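PDB 7O2N: probable UTP--glucose-1-phosphate uridylyltransferase YngB from Bacillus subtilis, which catalyses the formation of UDP-glucose from glucose-1-phosphate and UTP, a step toward the glycolipid that carries lipoteichoic acid. Local coordinates for residues V33-A37 with I38-V42; A141-Q144 with L145-Y149; P164-V167 with S168-G171. All coordinates share one frame; numbering follows the deposited sequence.

Contact 1 (V33-A37 with I38-V42)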
loop_
_atom_site.group_PDB
_atom_site.type_symbol
_atom_site.label_atom_id
_atom_site.label_comp_id
_atom_site.label_asym_id
_atom_site.label_seq_id
_atom_site.Cartn_x
_atom_site.Cartn_y
_atom_site.Cartn_z
ATOM N N VAL A 33 -6.649 2.261 4.456
ATOM C CA VAL A 33 -7.701 1.702 3.619
ATOM C C VAL A 33 -7.377 2.036 2.161
ATOM O O VAL A 33 -7.183 1.164 1.315
ATOM C CB VAL A 33 -9.118 2.073 4.076
ATOM C CG1 VAL A 33 -10.175 1.814 3.004
ATOM C CG2 VAL A 33 -9.452 1.338 5.353
ATOM N N ASP A 34 -7.169 3.324 1.939
ATOM C CA ASP A 34 -6.894 3.887 0.644
ATOM C C ASP A 34 -6.251 5.231 0.967
ATOM O O ASP A 34 -6.112 6.106 0.116
ATOM C CB ASP A 34 -8.223 4.039 -0.096
ATOM C CG ASP A 34 -9.229 4.926 0.628
ATOM O OD1 ASP A 34 -9.018 5.253 1.808
ATOM O OD2 ASP A 34 -10.219 5.301 -0.004
ATOM N N LYS A 35 -5.929 5.375 2.255
ATOM C CA LYS A 35 -5.199 6.508 2.779
ATOM C C LYS A 35 -3.835 6.038 3.270
ATOM O O LYS A 35 -3.703 5.006 3.943
ATOM C CB LYS A 35 -5.929 7.066 3.994
ATOM C CG LYS A 35 -7.394 7.300 3.724
ATOM C CD LYS A 35 -7.861 8.591 4.289
ATOM C CE LYS A 35 -7.910 8.583 5.795
ATOM N NZ LYS A 35 -8.769 9.703 6.224
ATOM N N PRO A 36 -2.772 6.810 2.958
ATOM C CA PRO A 36 -1.453 6.563 3.532
ATOM C C PRO A 36 -1.545 6.708 5.048
ATOM O O PRO A 36 -2.242 7.577 5.562
ATOM C CB PRO A 36 -0.612 7.684 2.912
ATOM C CG PRO A 36 -1.320 7.953 1.610
ATOM C CD PRO A 36 -2.776 7.925 2.006
ATOM N N ALA A 37 -0.817 5.830 5.742
ATOM C CA ALA A 37 -0.872 5.795 7.183
ATOM C C ALA A 37 -0.599 7.205 7.707
ATOM O O ALA A 37 -1.277 7.712 8.597
ATOM C CB ALA A 37 0.114 4.771 7.665
ATOM N N ILE A 38 0.389 7.869 7.103
ATOM C CA ILE A 38 0.823 9.182 7.559
ATOM C C ILE A 38 -0.380 10.143 7.583
ATOM O O ILE A 38 -0.453 11.033 8.426
ATOM C CB ILE A 38 1.999 9.663 6.678
ATOM C CG1 ILE A 38 3.018 10.573 7.370
ATOM C CG2 ILE A 38 1.537 10.247 5.365
ATOM C CD1 ILE A 38 2.584 11.212 8.637
ATOM N N GLN A 39 -1.354 9.931 6.690
ATOM C CA GLN A 39 -2.456 10.873 6.608
ATOM C C GLN A 39 -3.365 10.723 7.818
ATOM O O GLN A 39 -3.948 11.706 8.271
ATOM C CB GLN A 39 -3.308 10.697 5.357
ATOM C CG GLN A 39 -4.391 11.761 5.209
ATOM C CD GLN A 39 -5.155 11.539 3.925
ATOM O OE1 GLN A 39 -4.609 11.141 2.897
ATOM N NE2 GLN A 39 -6.457 11.718 3.984
ATOM N N TYR A 40 -3.495 9.487 8.317
ATOM C CA TYR A 40 -4.309 9.265 9.505
ATOM C C TYR A 40 -3.744 10.103 10.651
ATOM O O TYR A 40 -4.504 10.693 11.400
ATOM C CB TYR A 40 -4.466 7.774 9.834
ATOM C CG TYR A 40 -5.334 6.949 8.908
ATOM C CD1 TYR A 40 -6.697 6.801 9.125
ATOM C CD2 TYR A 40 -4.782 6.269 7.838
ATOM C CE1 TYR A 40 -7.492 6.045 8.281
ATOM C CE2 TYR A 40 -5.552 5.485 7.000
ATOM C CZ TYR A 40 -6.912 5.378 7.216
ATOM O OH TYR A 40 -7.658 4.609 6.367
ATOM N N ILE A 41 -2.411 10.175 10.755
ATOM C CA ILE A 41 -1.762 10.836 11.874
ATOM C C ILE A 41 -1.991 12.339 11.790
ATOM O O ILE A 41 -2.367 12.958 12.786
ATOM C CB ILE A 41 -0.262 10.533 11.941
ATOM C CG1 ILE A 41 0.028 9.037 11.805
ATOM C CG2 ILE A 41 0.283 11.109 13.231
ATOM C CD1 ILE A 41 1.496 8.692 11.706
ATOM N N VAL A 42 -1.770 12.910 10.599
ATOM C CA VAL A 42 -2.048 14.321 10.381
ATOM C C VAL A 42 -3.527 14.638 10.638
ATOM O O VAL A 42 -3.848 15.715 11.127
ATOM C CB VAL A 42 -1.605 14.787 8.982
ATOM C CG1 VAL A 42 -2.073 16.211 8.683
ATOM C CG2 VAL A 42 -0.096 14.686 8.850
#

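Contact 2 (A141-Q144 with L145-Y149)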
loop_
_atom_site.group_PDB
_atom_site.type_symbol
_atom_site.label_atom_id
_atom_site.label_comp_id
_atom_site.label_asym_id
_atom_site.label_seq_id
_atom_site.Cartn_x
_atom_site.Cartn_y
_atom_site.Cartn_z
ATOM N N ALA A 141 -7.853 11.116 19.680
ATOM C CA ALA A 141 -7.015 10.630 20.768
ATOM C C ALA A 141 -6.183 11.755 21.381
ATOM O O ALA A 141 -6.217 11.936 22.594
ATOM C CB ALA A 141 -6.149 9.495 20.283
ATOM N N LEU A 142 -5.439 12.498 20.541
ATOM C CA LEU A 142 -4.522 13.526 21.026
ATOM C C LEU A 142 -5.262 14.626 21.786
ATOM O O LEU A 142 -4.778 15.058 22.832
ATOM C CB LEU A 142 -3.717 14.103 19.859
ATOM C CG LEU A 142 -2.833 15.304 20.181
ATOM C CD1 LEU A 142 -1.615 14.861 20.978
ATOM C CD2 LEU A 142 -2.406 15.979 18.882
ATOM N N ARG A 143 -6.423 15.059 21.255
ATOM C CA ARG A 143 -7.261 16.060 21.901
ATOM C C ARG A 143 -7.444 15.724 23.377
ATOM O O ARG A 143 -7.465 16.615 24.209
ATOM C CB ARG A 143 -8.675 16.042 21.318
ATOM C CG ARG A 143 -9.574 17.128 21.882
ATOM C CD ARG A 143 -9.613 18.209 20.832
ATOM N NE ARG A 143 -10.174 19.460 21.309
ATOM C CZ ARG A 143 -9.693 20.166 22.326
ATOM N NH1 ARG A 143 -8.637 19.745 22.994
ATOM N NH2 ARG A 143 -10.261 21.309 22.654
ATOM N N GLN A 144 -7.602 14.424 23.669
ATOM C CA GLN A 144 -7.854 13.923 25.007
ATOM C C GLN A 144 -6.639 14.142 25.904
ATOM O O GLN A 144 -6.822 14.464 27.076
ATOM C CB GLN A 144 -8.236 12.443 24.965
ATOM C CG GLN A 144 -9.471 12.111 24.126
ATOM C CD GLN A 144 -9.721 10.620 24.061
ATOM O OE1 GLN A 144 -9.211 9.840 24.882
ATOM N NE2 GLN A 144 -10.497 10.196 23.067
ATOM N N LEU A 145 -5.422 13.959 25.362
ATOM C CA LEU A 145 -4.184 14.237 26.085
ATOM C C LEU A 145 -4.073 15.727 26.383
ATOM O O LEU A 145 -3.550 16.110 27.437
ATOM C CB LEU A 145 -2.981 13.845 25.225
ATOM C CG LEU A 145 -2.475 12.421 25.379
ATOM C CD1 LEU A 145 -3.123 11.557 24.319
ATOM C CD2 LEU A 145 -0.965 12.383 25.224
ATOM N N MET A 146 -4.532 16.540 25.411
ATOM C CA MET A 146 -4.405 17.988 25.476
ATOM C C MET A 146 -5.288 18.516 26.611
ATOM O O MET A 146 -4.940 19.482 27.301
ATOM C CB MET A 146 -4.791 18.649 24.143
ATOM C CG MET A 146 -3.685 18.696 23.083
ATOM S SD MET A 146 -4.329 18.870 21.348
ATOM C CE MET A 146 -4.999 20.528 21.398
ATOM N N ASP A 147 -6.427 17.840 26.819
ATOM C CA ASP A 147 -7.418 18.272 27.787
ATOM C C ASP A 147 -6.885 18.039 29.196
ATOM O O ASP A 147 -7.081 18.884 30.072
ATOM C CB ASP A 147 -8.804 17.741 27.427
ATOM C CG ASP A 147 -9.331 18.424 26.184
ATOM O OD1 ASP A 147 -8.567 19.199 25.586
ATOM O OD2 ASP A 147 -10.490 18.186 25.821
ATOM N N VAL A 148 -6.169 16.926 29.388
ATOM C CA VAL A 148 -5.490 16.719 30.657
ATOM C C VAL A 148 -4.367 17.747 30.811
ATOM O O VAL A 148 -4.119 18.209 31.932
ATOM C CB VAL A 148 -5.070 15.252 30.933
ATOM C CG1 VAL A 148 -5.271 14.344 29.727
ATOM C CG2 VAL A 148 -3.668 15.090 31.533
ATOM N N TYR A 149 -3.726 18.135 29.690
ATOM C CA TYR A 149 -2.669 19.138 29.770
ATOM C C TYR A 149 -3.214 20.489 30.250
ATOM O O TYR A 149 -2.677 21.054 31.210
ATOM C CB TYR A 149 -1.918 19.325 28.448
ATOM C CG TYR A 149 -0.786 20.311 28.573
ATOM C CD1 TYR A 149 0.404 19.902 29.155
ATOM C CD2 TYR A 149 -0.920 21.642 28.181
ATOM C CE1 TYR A 149 1.453 20.785 29.341
ATOM C CE2 TYR A 149 0.116 22.542 28.382
ATOM C CZ TYR A 149 1.306 22.107 28.961
ATOM O OH TYR A 149 2.384 22.916 29.173
#

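Contact 3 (P164-V167 with S168-G171)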
loop_
_atom_site.group_PDB
_atom_site.type_symbol
_atom_site.label_atom_id
_atom_site.label_comp_id
_atom_site.label_asym_id
_atom_site.label_seq_id
_atom_site.Cartn_x
_atom_site.Cartn_y
_atom_site.Cartn_z
ATOM N N PRO A 164 -0.955 -8.889 29.958
ATOM C CA PRO A 164 0.395 -9.152 30.455
ATOM C C PRO A 164 1.502 -9.519 29.470
ATOM O O PRO A 164 2.628 -9.063 29.663
ATOM C CB PRO A 164 0.211 -10.262 31.505
ATOM C CG PRO A 164 -1.265 -10.231 31.870
ATOM C CD PRO A 164 -1.958 -9.214 30.981
ATOM N N GLU A 165 1.207 -10.345 28.453
ATOM C CA GLU A 165 2.281 -10.903 27.640
ATOM C C GLU A 165 2.986 -9.795 26.868
ATOM O O GLU A 165 4.212 -9.819 26.748
ATOM C CB GLU A 165 1.835 -12.018 26.691
ATOM C CG GLU A 165 0.573 -11.709 25.922
ATOM C CD GLU A 165 -0.693 -12.128 26.646
ATOM O OE1 GLU A 165 -1.550 -12.741 25.987
ATOM O OE2 GLU A 165 -0.821 -11.835 27.861
ATOM N N ASP A 166 2.198 -8.814 26.413
ATOM C CA ASP A 166 2.637 -7.827 25.442
ATOM C C ASP A 166 3.300 -6.628 26.106
ATOM O O ASP A 166 3.508 -5.631 25.426
ATOM C CB ASP A 166 1.480 -7.252 24.623
ATOM C CG ASP A 166 0.550 -8.249 23.958
ATOM O OD1 ASP A 166 1.033 -9.299 23.459
ATOM O OD2 ASP A 166 -0.666 -7.950 23.925
ATOM N N VAL A 167 3.664 -6.715 27.394
ATOM C CA VAL A 167 4.137 -5.521 28.080
ATOM C C VAL A 167 5.572 -5.193 27.666
ATOM O O VAL A 167 6.028 -4.055 27.800
ATOM C CB VAL A 167 3.954 -5.577 29.608
ATOM C CG1 VAL A 167 2.486 -5.587 30.002
ATOM C CG2 VAL A 167 4.696 -6.737 30.238
ATOM N N SER A 168 6.268 -6.197 27.130
ATOM C CA SER A 168 7.638 -6.014 26.680
ATOM C C SER A 168 7.667 -5.374 25.293
ATOM O O SER A 168 8.728 -5.199 24.714
ATOM C CB SER A 168 8.389 -7.314 26.699
ATOM O OG SER A 168 8.839 -7.617 28.012
ATOM N N LYS A 169 6.496 -5.031 24.764
ATOM C CA LYS A 169 6.375 -4.425 23.452
ATOM C C LYS A 169 6.243 -2.916 23.623
ATOM O O LYS A 169 6.271 -2.179 22.646
ATOM C CB LYS A 169 5.132 -4.977 22.743
ATOM C CG LYS A 169 5.204 -5.059 21.222
ATOM C CD LYS A 169 3.842 -5.200 20.537
ATOM C CE LYS A 169 2.915 -6.245 21.137
ATOM N NZ LYS A 169 3.570 -7.568 21.273
ATOM N N TYR A 170 6.090 -2.456 24.865
ATOM C CA TYR A 170 5.609 -1.104 25.116
ATOM C C TYR A 170 6.439 -0.409 26.199
ATOM O O TYR A 170 7.362 -0.989 26.768
ATOM C CB TYR A 170 4.154 -1.165 25.586
ATOM C CG TYR A 170 3.130 -1.580 24.562
ATOM C CD1 TYR A 170 2.828 -0.754 23.493
ATOM C CD2 TYR A 170 2.400 -2.755 24.698
ATOM C CE1 TYR A 170 1.851 -1.093 22.568
ATOM C CE2 TYR A 170 1.424 -3.117 23.781
ATOM C CZ TYR A 170 1.146 -2.276 22.713
ATOM O OH TYR A 170 0.189 -2.599 21.802
ATOM N N GLY A 171 6.099 0.864 26.449
ATOM C CA GLY A 171 6.481 1.556 27.668
ATOM C C GLY A 171 5.339 1.525 28.685
ATOM O O GLY A 171 4.172 1.770 28.338
#

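Contact 1 (V33-A37 with I38-V42)
K35, in the loop leading into helix 37-47, passes across one face of the Y40 ring on the helix, the two side chains meeting at about a right angle. The aromatic part comes first. K35 CE lies over one ring face, 3.8 Å from the Y40 ring centroid and displaced toward the rim, a CH-pi contact. Over that same face K35 NZ makes a cation-pi contact at 4.8 Å from the centroid of Y40. Bends at chi2 and chi3 (-137° and -70°) fold the K35 methylenes across the ring, while its ammonium group also forms a salt bridge with E43. The K35 chain further crosses Q39, with K35 CD 3.4 Å from Q39 NE2, an amide nitrogen that is likewise hydrogen-bonded to E43.

Hydrogen bonds form the second group. The hydroxyl of Y40 accepts a bent bond from the backbone, V33 N to Y40 OH at 3.2 Å, tying the loop to the helix. Q39 N donates to P36 O at 2.8 Å, and A37 O receives weak bonds from Y40 N and I41 N, with which the helical bonding begins. Replacing Y40 by an alanine would remove ring and hydroxyl alike, and would probably leave V33 N without this acceptor and the K35 methylenes without the face they lie against.

This entry into the helix follows strand 6-11 of the nucleotidyltransferase domain. I38 and I41 pack on I9 of that strand, V33 and Y40 touch I268 of helix 258-269, and P36 and Q39 meet P20 of the second subunit.

Contact 2 (A141-Q144 with L145-Y149)
M146, one turn on from L142 in helix 141-152, can be followed outward atom by atom. Its CB lies 3.4 Å from R143 O, and CG passes 3.8 Å from L142 O. The sulfur then meets a branch point: M146 SD is 4.0 Å from L142 CG, the two side chains crossing obliquely. A turn at chi3 (68°) carries the terminal methyl to the guanidinium of R143, with M146 CE 4.0 Å from R143 NH1.

The same nitrogen makes the ionic part of the contact, a salt bridge from R143 NH1 to D147 OD1 at 2.6 Å. The guanidinium and carboxylate planes stand 79° apart, so the two groups meet through one N and one O, not as a paired, coplanar bridge. D147 OD2 lies over a guanidinium face. In the backbone M146 N donates to L142 O at 3.0 Å, one of the bonds of the helix.

On the inner side L142 packs on strands 125-129 and 206-210, and L145 on V156 of strand 156-161. The chemistry is that of an amphipathic helix: L142 and L145 bear on the sheet, while an i to i+4 ion pair occupies the partly exposed side, its charges probably compensating each other.

Contact 3 (P164-V167 with S168-G171)
D166 and K169 meet at two levels, a close one at the backbone and a slack one at the ends of their side chains. The close level is the turn itself. K169 N donates to D166 O at 3.1 Å, and Y170 N follows with a weak bond to V167 O at 3.3 Å. D166 O is covered by carbon: K169 CB and Y170 CD2 each lie 3.2 Å from D166 O, the ring approaching obliquely. K169 CB also lies over one face of the Y170 ring, near its rim. V167 is the buried member and rests on V162 and A197, while Y170 touches V162 and also A202 and M204 of strand 201-204 and hydrogen-bonds through its hydroxyl to R252. The hydroxyl of S168 is hydrogen-bonded to P192 O.

The slack level faces solvent. There the D166 and K169 side chains run side by side, pointing the same way, and their charges form only a long salt bridge, D166 OD1 to K169 NZ at 3.8 Å. Bends at chi3 and chi4 (-47° and -52°) curl the lysine back toward the aspartate, bringing K169 CE to 3.9 Å from D166 CB. At this length and near solvent the attraction is probably modest.

The successive i to i+3 bonds are those of a short 3-10 turn, here linking strand 156-161 to strand 171-175. It delivers the chain to G171, whose backbone pairs with V203, and so to the mixed sheet of the GT-A-type nucleotidyltransferase fold.

How the contacts relate
The three contacts illustrate how local chain geometry takes its chemistry from its surroundings. Contact 2 is the most buried, contact 1 partly so, and contact 3 lies at the surface; their centres are 21 to 26 Å apart and none touches another. Contacts 1 and 2 are nonetheless neighbours through helix 37-47, since E44, from that helix, and S48 just beyond it bond weakly to the backbone of L142 and R143. Contacts 2 and 3 flank strand 156-161, one packing on it and the other following it. A lysine over an aromatic face, a close ion pair and a long, solvent-facing one mark the three, and contact 1 alone borders the second subunit.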